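Local coordinates for protein RNA-dependent RNA polymerase (Toscana virus, PDB 6QW0) that probably cleaves capped host RNAs with its manganese-binding N-terminal endonuclease domain, supplying primers for viral transcription by cap snatching, at residues A[173-178]-A[188-193]; A[34-39]-A[193-198]. All blocks are in the same frame, centred on the assembly; numbering follows the deposited sequence.

In the fold
From the N terminus, short strands 16-17 and 22-25 join the larger mixed sheet before the chain reaches strand 36-39, an outer strand of the small antiparallel sheet that also holds 46-49 and 66-68. It then builds helices 77-82 and 94-98, the hairpin 115-118/124-131, helix 136-157 and strand 163-171 before turning back as strand 174-177. Interaction 1 closes a short loop here, its segments only ten residues apart at their near ends, as helix 183-203 folds back on this strand. Interaction 2 follows along the same helix and closes a loop of over 150 residues, inside which interaction 1 is nested. Helix 183-203 thus joins the two sheets, and Phe191 CZ packs on Pro34 CD at 3.8 Å.

Interaction 1 (A[173-178]-A[188-193]); sequences NGVVSN and EIVFRF. With SO4 (sulfate ion), chain F.
Val175 on strand 174-177 meets Ile189 and Val190 of helix 183-203 through a single methyl. Its CG2 lies 3.9 Å from Ile189 CG2 and equally far from Val190 CG2, so one branch of the strand valine touches two consecutive helical residues. The two approaches differ: the Val175 side chain crosses that of Ile189 at about a right angle, whereas it slides past that of Val190 in the opposite direction. At Val175 chi1 is 164°, which sets CG1 anti to the backbone N and turns CG2 to the side beside that nitrogen, where it reaches the helix. Val190 has the same branch placement, and its CG2 also presses on the backbone of Gly174, 3.5 Å from the carbonyl O and 3.7 Å from CA. The strand backbone itself therefore forms part of the surface under this methyl, and the CA atoms of Gly174 and Val190 come within 6.1 Å. No hydrogen bond links the segments; the contact is apolar and buried, with the two axes 8.1 Å apart and running at 123° to each other. Beyond the pair, Val175 also touches Ile168, and Ile189 touches Val170, both on strand 163-171, while Thr82 and His85 pack on Ile189 from helix 77-82 and the loop after it. Just before the strand, Asn173 ND2 gives a weak hydrogen bond of 3.3 Å to O1 of a sulfate, probably from the crystallisation liquor, which Ala136 N also binds. Helix 183-203 is the next element after strand 174-177, reached through a short connection, and such packing of a helix through branched aliphatic residues on a mixed sheet is consistent with the alpha/beta architecture of the PDDEXK nuclease clan, to which this domain belongs.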
ATOM      1  N   ASN A 173      -6.251  -7.248  13.069  1.00 24.88           N
ATOM      2  CA  ASN A 173      -5.279  -7.529  14.118  1.00 27.73           C
ATOM      3  C   ASN A 173      -3.846  -7.637  13.603  1.00 24.42           C
ATOM      4  O   ASN A 173      -2.988  -8.160  14.306  1.00 26.41           O
ATOM      5  CB  ASN A 173      -5.662  -8.811  14.861  1.00 31.38           C
ATOM      6  CG  ASN A 173      -6.925  -8.647  15.680  1.00 31.11           C
ATOM      7  OD1 ASN A 173      -7.019  -7.751  16.508  1.00 35.39           O
ATOM      8  ND2 ASN A 173      -7.903  -9.505  15.436  1.00 37.35           N
ATOM      9  N   GLY A 174      -3.549  -7.153  12.403  1.00 23.99           N
ATOM     10  CA  GLY A 174      -2.159  -7.232  11.991  1.00 27.84           C
ATOM     11  C   GLY A 174      -1.999  -6.996  10.500  1.00 25.20           C
ATOM     12  O   GLY A 174      -2.891  -6.482   9.841  1.00 22.97           O
ATOM     13  N   VAL A 175      -0.836  -7.409   9.999  1.00 21.61           N
ATOM     14  CA  VAL A 175      -0.421  -7.178   8.623  1.00 20.32           C
ATOM     15  C   VAL A 175       0.306  -8.414   8.135  1.00 22.09           C
ATOM     16  O   VAL A 175       1.083  -9.011   8.884  1.00 23.93           O
ATOM     17  CB  VAL A 175       0.502  -5.939   8.542  1.00 24.51           C
ATOM     18  CG1 VAL A 175       1.246  -5.889   7.232  1.00 24.62           C
ATOM     19  CG2 VAL A 175      -0.292  -4.654   8.766  1.00 25.37           C
ATOM     20  N   VAL A 176       0.051  -8.809   6.888  1.00 21.11           N
ATOM     21  CA  VAL A 176       0.890  -9.772   6.182  1.00 19.95           C
ATOM     22  C   VAL A 176       1.658  -8.997   5.122  1.00 21.91           C
ATOM     23  O   VAL A 176       1.051  -8.346   4.265  1.00 21.91           O
ATOM     24  CB  VAL A 176       0.065 -10.901   5.557  1.00 21.81           C
ATOM     25  CG1 VAL A 176       0.981 -11.855   4.795  1.00 25.83           C
ATOM     26  CG2 VAL A 176      -0.689 -11.650   6.656  1.00 22.97           C
ATOM     27  N   SER A 177       2.988  -9.053   5.191  1.00 21.34           N
ATOM     28  CA  SER A 177       3.805  -8.253   4.278  1.00 18.77           C
ATOM     29  C   SER A 177       5.167  -8.907   4.125  1.00 20.15           C
ATOM     30  O   SER A 177       5.661  -9.557   5.047  1.00 20.63           O
ATOM     31  CB  SER A 177       3.985  -6.817   4.799  1.00 21.51           C
ATOM     32  OG  SER A 177       4.717  -6.023   3.864  1.00 21.08           O
ATOM     33  N   ASN A 178       5.797  -8.695   2.967  1.00 20.80           N
ATOM     34  CA  ASN A 178       7.191  -9.091   2.819  1.00 20.71           C
ATOM     35  C   ASN A 178       8.149  -7.910   2.977  1.00 19.44           C
ATOM     36  O   ASN A 178       9.362  -8.079   2.806  1.00 21.96           O
ATOM     37  CB  ASN A 178       7.426  -9.847   1.489  1.00 18.88           C
ATOM     38  CG  ASN A 178       6.950  -9.100   0.258  1.00 20.89           C
ATOM     39  OD1 ASN A 178       6.275  -8.080   0.339  1.00 19.33           O
ATOM     40  ND2 ASN A 178       7.298  -9.636  -0.911  1.00 18.60           N
ATOM     41  N   GLU A 188       0.636   1.512  12.823  1.00 19.99           N
ATOM     42  CA  GLU A 188       0.056   2.655  12.116  1.00 22.11           C
ATOM     43  C   GLU A 188      -0.884   2.195  11.007  1.00 21.99           C
ATOM     44  O   GLU A 188      -1.982   2.733  10.848  1.00 22.94           O
ATOM     45  CB  GLU A 188       1.161   3.556  11.560  1.00 24.72           C
ATOM     46  CG  GLU A 188       0.667   4.940  11.117  1.00 22.84           C
ATOM     47  CD  GLU A 188       0.307   5.844  12.296  1.00 25.57           C
ATOM     48  OE1 GLU A 188       0.643   5.491  13.446  1.00 27.97           O
ATOM     49  OE2 GLU A 188      -0.325   6.887  12.061  1.00 25.94           O
ATOM     50  N   ILE A 189      -0.478   1.174  10.248  1.00 21.98           N
ATOM     51  CA  ILE A 189      -1.350   0.620   9.219  1.00 22.48           C
ATOM     52  C   ILE A 189      -2.635   0.072   9.836  1.00 23.18           C
ATOM     53  O   ILE A 189      -3.744   0.379   9.381  1.00 24.26           O
ATOM     54  CB  ILE A 189      -0.596  -0.456   8.415  1.00 21.25           C
ATOM     55  CG1 ILE A 189       0.522   0.211   7.592  1.00 24.05           C
ATOM     56  CG2 ILE A 189      -1.550  -1.234   7.518  1.00 24.00           C
ATOM     57  CD1 ILE A 189       1.698  -0.722   7.281  1.00 22.93           C
ATOM     58  N   VAL A 190      -2.505  -0.760  10.872  1.00 22.96           N
ATOM     59  CA  VAL A 190      -3.684  -1.353  11.499  1.00 22.43           C
ATOM     60  C   VAL A 190      -4.559  -0.277  12.140  1.00 21.01           C
ATOM     61  O   VAL A 190      -5.784  -0.286  11.982  1.00 22.99           O
ATOM     62  CB  VAL A 190      -3.266  -2.427  12.518  1.00 19.97           C
ATOM     63  CG1 VAL A 190      -4.496  -2.971  13.257  1.00 22.77           C
ATOM     64  CG2 VAL A 190      -2.531  -3.570  11.827  1.00 23.03           C
ATOM     65  N   PHE A 191      -3.949   0.673  12.843  1.00 19.78           N
ATOM     66  CA  PHE A 191      -4.723   1.752  13.465  1.00 20.11           C
ATOM     67  C   PHE A 191      -5.540   2.526  12.428  1.00 23.37           C
ATOM     68  O   PHE A 191      -6.725   2.818  12.637  1.00 24.23           O
ATOM     69  CB  PHE A 191      -3.775   2.681  14.221  1.00 22.40           C
ATOM     70  CG  PHE A 191      -4.472   3.705  15.074  1.00 20.56           C
ATOM     71  CD1 PHE A 191      -4.836   4.933  14.539  1.00 23.93           C
ATOM     72  CD2 PHE A 191      -4.751   3.448  16.406  1.00 24.33           C
ATOM     73  CE1 PHE A 191      -5.468   5.891  15.312  1.00 23.77           C
ATOM     74  CE2 PHE A 191      -5.388   4.406  17.191  1.00 24.67           C
ATOM     75  CZ  PHE A 191      -5.743   5.623  16.648  1.00 25.05           C
ATOM     76  N   ARG A 192      -4.918   2.887  11.303  1.00 20.93           N
ATOM     77  CA  ARG A 192      -5.634   3.612  10.258  1.00 22.15           C
ATOM     78  C   ARG A 192      -6.728   2.755   9.626  1.00 20.90           C
ATOM     79  O   ARG A 192      -7.792   3.276   9.263  1.00 23.15           O
ATOM     80  CB  ARG A 192      -4.644   4.095   9.183  1.00 22.93           C
ATOM     81  CG  ARG A 192      -3.664   5.163   9.680  1.00 25.13           C
ATOM     82  CD  ARG A 192      -2.717   5.655   8.542  1.00 21.61           C
ATOM     83  NE  ARG A 192      -3.452   6.278   7.444  1.00 23.22           N
ATOM     84  CZ  ARG A 192      -3.461   7.581   7.177  1.00 23.50           C
ATOM     85  NH1 ARG A 192      -2.757   8.430   7.922  1.00 23.64           N
ATOM     86  NH2 ARG A 192      -4.183   8.041   6.167  1.00 24.55           N
ATOM     87  N   PHE A 193      -6.476   1.445   9.468  1.00 21.89           N
ATOM     88  CA  PHE A 193      -7.483   0.544   8.908  1.00 21.09           C
ATOM     89  C   PHE A 193      -8.699   0.463   9.821  1.00 22.63           C
ATOM     90  O   PHE A 193      -9.840   0.535   9.350  1.00 24.50           O
ATOM     91  CB  PHE A 193      -6.881  -0.852   8.677  1.00 21.70           C
ATOM     92  CG  PHE A 193      -7.832  -1.858   8.081  1.00 24.66           C
ATOM     93  CD1 PHE A 193      -8.511  -1.593   6.896  1.00 22.54           C
ATOM     94  CD2 PHE A 193      -8.011  -3.100   8.684  1.00 27.07           C
ATOM     95  CE1 PHE A 193      -9.367  -2.532   6.338  1.00 23.30           C
ATOM     96  CE2 PHE A 193      -8.863  -4.049   8.123  1.00 27.41           C
ATOM     97  CZ  PHE A 193      -9.538  -3.769   6.956  1.00 28.27           C
TER
HETATM   98  S   SO4 F 304      -6.558 -13.518  13.959  1.00 61.27           S
HETATM   99  O1  SO4 F 304      -7.224 -12.250  13.665  1.00 61.75           O
HETATM  100  O2  SO4 F 304      -5.342 -13.258  14.725  1.00 58.63           O
HETATM  101  O3  SO4 F 304      -6.215 -14.189  12.713  1.00 53.84           O
HETATM  102  O4  SO4 F 304      -7.466 -14.363  14.733  1.00 65.41           O

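Interaction 2 (A[34-39]-A[193-198]); sequences PAYVIK and FRLARD. With SO4 (sulfate ion), chain E.
Pro34 and Leu195 mark the closest backbone approach, with CA atoms 8.3 Å apart. The loop and strand of 34-39 and the helical 193-198 meet through side chains, and no hydrogen bond joins them. Leu195 reaches across with both methyls: CD2 lies 4.0 Å from Pro34 CG, and CD1 is 3.9 Å from Tyr36 CD1, approaching that ring obliquely. Its chi1 of 179° carries CG away from the backbone N and lets the branch tip come nearer the strand than its first bond suggests. Through this contact, helix 183-203 of the endonuclease domain, a member of the PDDEXK clan, packs beside the small antiparallel sheet, where 36-39 is an outer strand. Tyr36 extends over the next turn of the helix, its OH 3.5 Å from Asp198 CB. The side chains cross at about a right angle, yet ring and carboxylate planes are only 26° apart. The phenol is hydrogen-bonded to Glu202 OE2. Arg194 extends elsewhere: NH2 donates a nearly straight 2.9 Å hydrogen bond to O2 of a second sulfate, probably from the crystallisation liquor, at the guanidinium edge, with a weak bond from NH1, also bound by Ser26 OG, Ile28 N and Tyr29 N; NE bonds Phe172 O.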
ATOM      1  N   PRO A  34      -9.243   8.783  17.491  1.00 24.49           N
ATOM      2  CA  PRO A  34      -9.827  10.125  17.369  1.00 22.69           C
ATOM      3  C   PRO A  34     -11.285  10.090  16.949  1.00 21.75           C
ATOM      4  O   PRO A  34     -11.710   9.261  16.141  1.00 22.39           O
ATOM      5  CB  PRO A  34      -8.962  10.799  16.296  1.00 22.88           C
ATOM      6  CG  PRO A  34      -8.516   9.647  15.433  1.00 23.43           C
ATOM      7  CD  PRO A  34      -8.295   8.487  16.400  1.00 23.20           C
ATOM      8  N   ALA A  35     -12.054  11.017  17.521  1.00 22.53           N
ATOM      9  CA  ALA A  35     -13.416  11.260  17.077  1.00 22.19           C
ATOM     10  C   ALA A  35     -13.425  11.774  15.640  1.00 22.08           C
ATOM     11  O   ALA A  35     -12.435  12.306  15.142  1.00 28.20           O
ATOM     12  CB  ALA A  35     -14.098  12.292  17.977  1.00 23.31           C
ATOM     13  N   TYR A  36     -14.568  11.611  14.981  1.00 24.67           N
ATOM     14  CA  TYR A  36     -14.766  12.112  13.627  1.00 26.77           C
ATOM     15  C   TYR A  36     -16.189  12.635  13.498  1.00 28.85           C
ATOM     16  O   TYR A  36     -17.118  12.121  14.124  1.00 28.28           O
ATOM     17  CB  TYR A  36     -14.495  11.023  12.545  1.00 26.00           C
ATOM     18  CG  TYR A  36     -15.156   9.687  12.835  1.00 26.77           C
ATOM     19  CD1 TYR A  36     -14.512   8.727  13.609  1.00 27.05           C
ATOM     20  CD2 TYR A  36     -16.441   9.397  12.370  1.00 30.67           C
ATOM     21  CE1 TYR A  36     -15.117   7.512  13.907  1.00 28.33           C
ATOM     22  CE2 TYR A  36     -17.052   8.179  12.665  1.00 32.54           C
ATOM     23  CZ  TYR A  36     -16.386   7.245  13.436  1.00 32.41           C
ATOM     24  OH  TYR A  36     -16.989   6.038  13.743  1.00 31.69           O
ATOM     25  N   VAL A  37     -16.351  13.677  12.687  1.00 27.80           N
ATOM     26  CA  VAL A  37     -17.659  14.245  12.378  1.00 29.51           C
ATOM     27  C   VAL A  37     -17.821  14.203  10.866  1.00 29.19           C
ATOM     28  O   VAL A  37     -16.984  14.751  10.139  1.00 31.20           O
ATOM     29  CB  VAL A  37     -17.808  15.683  12.902  1.00 30.96           C
ATOM     30  CG1 VAL A  37     -19.190  16.233  12.550  1.00 32.47           C
ATOM     31  CG2 VAL A  37     -17.566  15.741  14.409  1.00 27.63           C
ATOM     32  N   ILE A  38     -18.876  13.541  10.397  1.00 32.70           N
ATOM     33  CA  ILE A  38     -19.162  13.403   8.973  1.00 33.53           C
ATOM     34  C   ILE A  38     -20.332  14.311   8.625  1.00 42.53           C
ATOM     35  O   ILE A  38     -21.374  14.270   9.290  1.00 39.93           O
ATOM     36  CB  ILE A  38     -19.483  11.947   8.595  1.00 37.17           C
ATOM     37  CG1 ILE A  38     -18.312  11.034   8.955  1.00 35.64           C
ATOM     38  CG2 ILE A  38     -19.828  11.855   7.113  1.00 39.67           C
ATOM     39  CD1 ILE A  38     -18.629   9.555   8.815  1.00 41.99           C
ATOM     40  N   LYS A  39     -20.168  15.109   7.571  1.00 40.11           N
ATOM     41  CA  LYS A  39     -21.196  16.029   7.103  1.00 49.90           C
ATOM     42  C   LYS A  39     -21.364  15.880   5.597  1.00 48.51           C
ATOM     43  O   LYS A  39     -20.407  15.591   4.876  1.00 42.97           O
ATOM     44  CB  LYS A  39     -20.851  17.487   7.444  1.00 45.21           C
ATOM     45  CG  LYS A  39     -20.669  17.761   8.929  1.00 45.77           C
ATOM     46  CD  LYS A  39     -21.997  17.714   9.661  1.00 45.91           C
ATOM     47  N   PHE A 193      -6.476   1.445   9.468  1.00 21.89           N
ATOM     48  CA  PHE A 193      -7.483   0.544   8.908  1.00 21.09           C
ATOM     49  C   PHE A 193      -8.699   0.463   9.821  1.00 22.63           C
ATOM     50  O   PHE A 193      -9.840   0.535   9.350  1.00 24.50           O
ATOM     51  CB  PHE A 193      -6.881  -0.852   8.677  1.00 21.70           C
ATOM     52  CG  PHE A 193      -7.832  -1.858   8.081  1.00 24.66           C
ATOM     53  CD1 PHE A 193      -8.511  -1.593   6.896  1.00 22.54           C
ATOM     54  CD2 PHE A 193      -8.011  -3.100   8.684  1.00 27.07           C
ATOM     55  CE1 PHE A 193      -9.367  -2.532   6.338  1.00 23.30           C
ATOM     56  CE2 PHE A 193      -8.863  -4.049   8.123  1.00 27.41           C
ATOM     57  CZ  PHE A 193      -9.538  -3.769   6.956  1.00 28.27           C
ATOM     58  N   ARG A 194      -8.469   0.337  11.127  1.00 24.07           N
ATOM     59  CA  ARG A 194      -9.584   0.238  12.064  1.00 24.71           C
ATOM     60  C   ARG A 194     -10.435   1.497  12.025  1.00 26.29           C
ATOM     61  O   ARG A 194     -11.672   1.426  12.025  1.00 24.69           O
ATOM     62  CB  ARG A 194      -9.060  -0.008  13.474  1.00 23.46           C
ATOM     63  CG  ARG A 194      -8.407  -1.374  13.653  1.00 25.69           C
ATOM     64  CD  ARG A 194      -7.872  -1.507  15.058  1.00 26.24           C
ATOM     65  NE  ARG A 194      -7.381  -2.850  15.334  1.00 24.74           N
ATOM     66  CZ  ARG A 194      -6.956  -3.250  16.528  1.00 28.50           C
ATOM     67  NH1 ARG A 194      -6.964  -2.404  17.558  1.00 31.75           N
ATOM     68  NH2 ARG A 194      -6.523  -4.491  16.693  1.00 28.38           N
ATOM     69  N   LEU A 195      -9.789   2.659  11.973  1.00 23.96           N
ATOM     70  CA  LEU A 195     -10.532   3.910  11.908  1.00 23.83           C
ATOM     71  C   LEU A 195     -11.278   4.029  10.587  1.00 23.77           C
ATOM     72  O   LEU A 195     -12.421   4.501  10.545  1.00 26.59           O
ATOM     73  CB  LEU A 195      -9.579   5.087  12.107  1.00 24.74           C
ATOM     74  CG  LEU A 195     -10.243   6.457  12.022  1.00 26.34           C
ATOM     75  CD1 LEU A 195     -11.315   6.590  13.115  1.00 26.31           C
ATOM     76  CD2 LEU A 195      -9.199   7.552  12.149  1.00 26.03           C
ATOM     77  N   ALA A 196     -10.643   3.591   9.492  1.00 23.26           N
ATOM     78  CA  ALA A 196     -11.296   3.630   8.189  1.00 24.86           C
ATOM     79  C   ALA A 196     -12.542   2.760   8.167  1.00 28.02           C
ATOM     80  O   ALA A 196     -13.555   3.137   7.566  1.00 27.26           O
ATOM     81  CB  ALA A 196     -10.314   3.203   7.100  1.00 24.12           C
ATOM     82  N   ARG A 197     -12.491   1.596   8.827  1.00 24.86           N
ATOM     83  CA  ARG A 197     -13.672   0.741   8.912  1.00 26.99           C
ATOM     84  C   ARG A 197     -14.791   1.424   9.689  1.00 26.76           C
ATOM     85  O   ARG A 197     -15.963   1.326   9.309  1.00 29.30           O
ATOM     86  CB  ARG A 197     -13.318  -0.589   9.571  1.00 25.40           C
ATOM     87  CG  ARG A 197     -12.518  -1.522   8.676  1.00 24.22           C
ATOM     88  CD  ARG A 197     -11.918  -2.664   9.463  1.00 31.03           C
ATOM     89  NE  ARG A 197     -12.924  -3.459  10.169  1.00 35.38           N
ATOM     90  CZ  ARG A 197     -12.839  -4.776  10.348  1.00 43.45           C
ATOM     91  NH1 ARG A 197     -11.806  -5.451   9.861  1.00 35.15           N
ATOM     92  NH2 ARG A 197     -13.788  -5.422  11.014  1.00 46.26           N
ATOM     93  N   ASP A 198     -14.449   2.101  10.789  1.00 25.78           N
ATOM     94  CA  ASP A 198     -15.465   2.816  11.565  1.00 27.14           C
ATOM     95  C   ASP A 198     -16.120   3.901  10.722  1.00 30.06           C
ATOM     96  O   ASP A 198     -17.350   4.041  10.707  1.00 29.41           O
ATOM     97  CB  ASP A 198     -14.848   3.433  12.821  1.00 27.77           C
ATOM     98  CG  ASP A 198     -14.561   2.412  13.915  1.00 36.18           C
ATOM     99  OD1 ASP A 198     -15.145   1.307  13.899  1.00 36.15           O
ATOM    100  OD2 ASP A 198     -13.741   2.728  14.807  1.00 38.37           O
TER
HETATM  101  S   SO4 E 303      -4.028  -5.152  19.474  1.00 42.63           S
HETATM  102  O1  SO4 E 303      -3.514  -4.592  20.714  1.00 46.70           O
HETATM  103  O2  SO4 E 303      -5.471  -4.944  19.393  1.00 48.29           O
HETATM  104  O3  SO4 E 303      -3.729  -6.584  19.432  1.00 51.66           O
HETATM  105  O4  SO4 E 303      -3.374  -4.475  18.364  1.00 34.43           O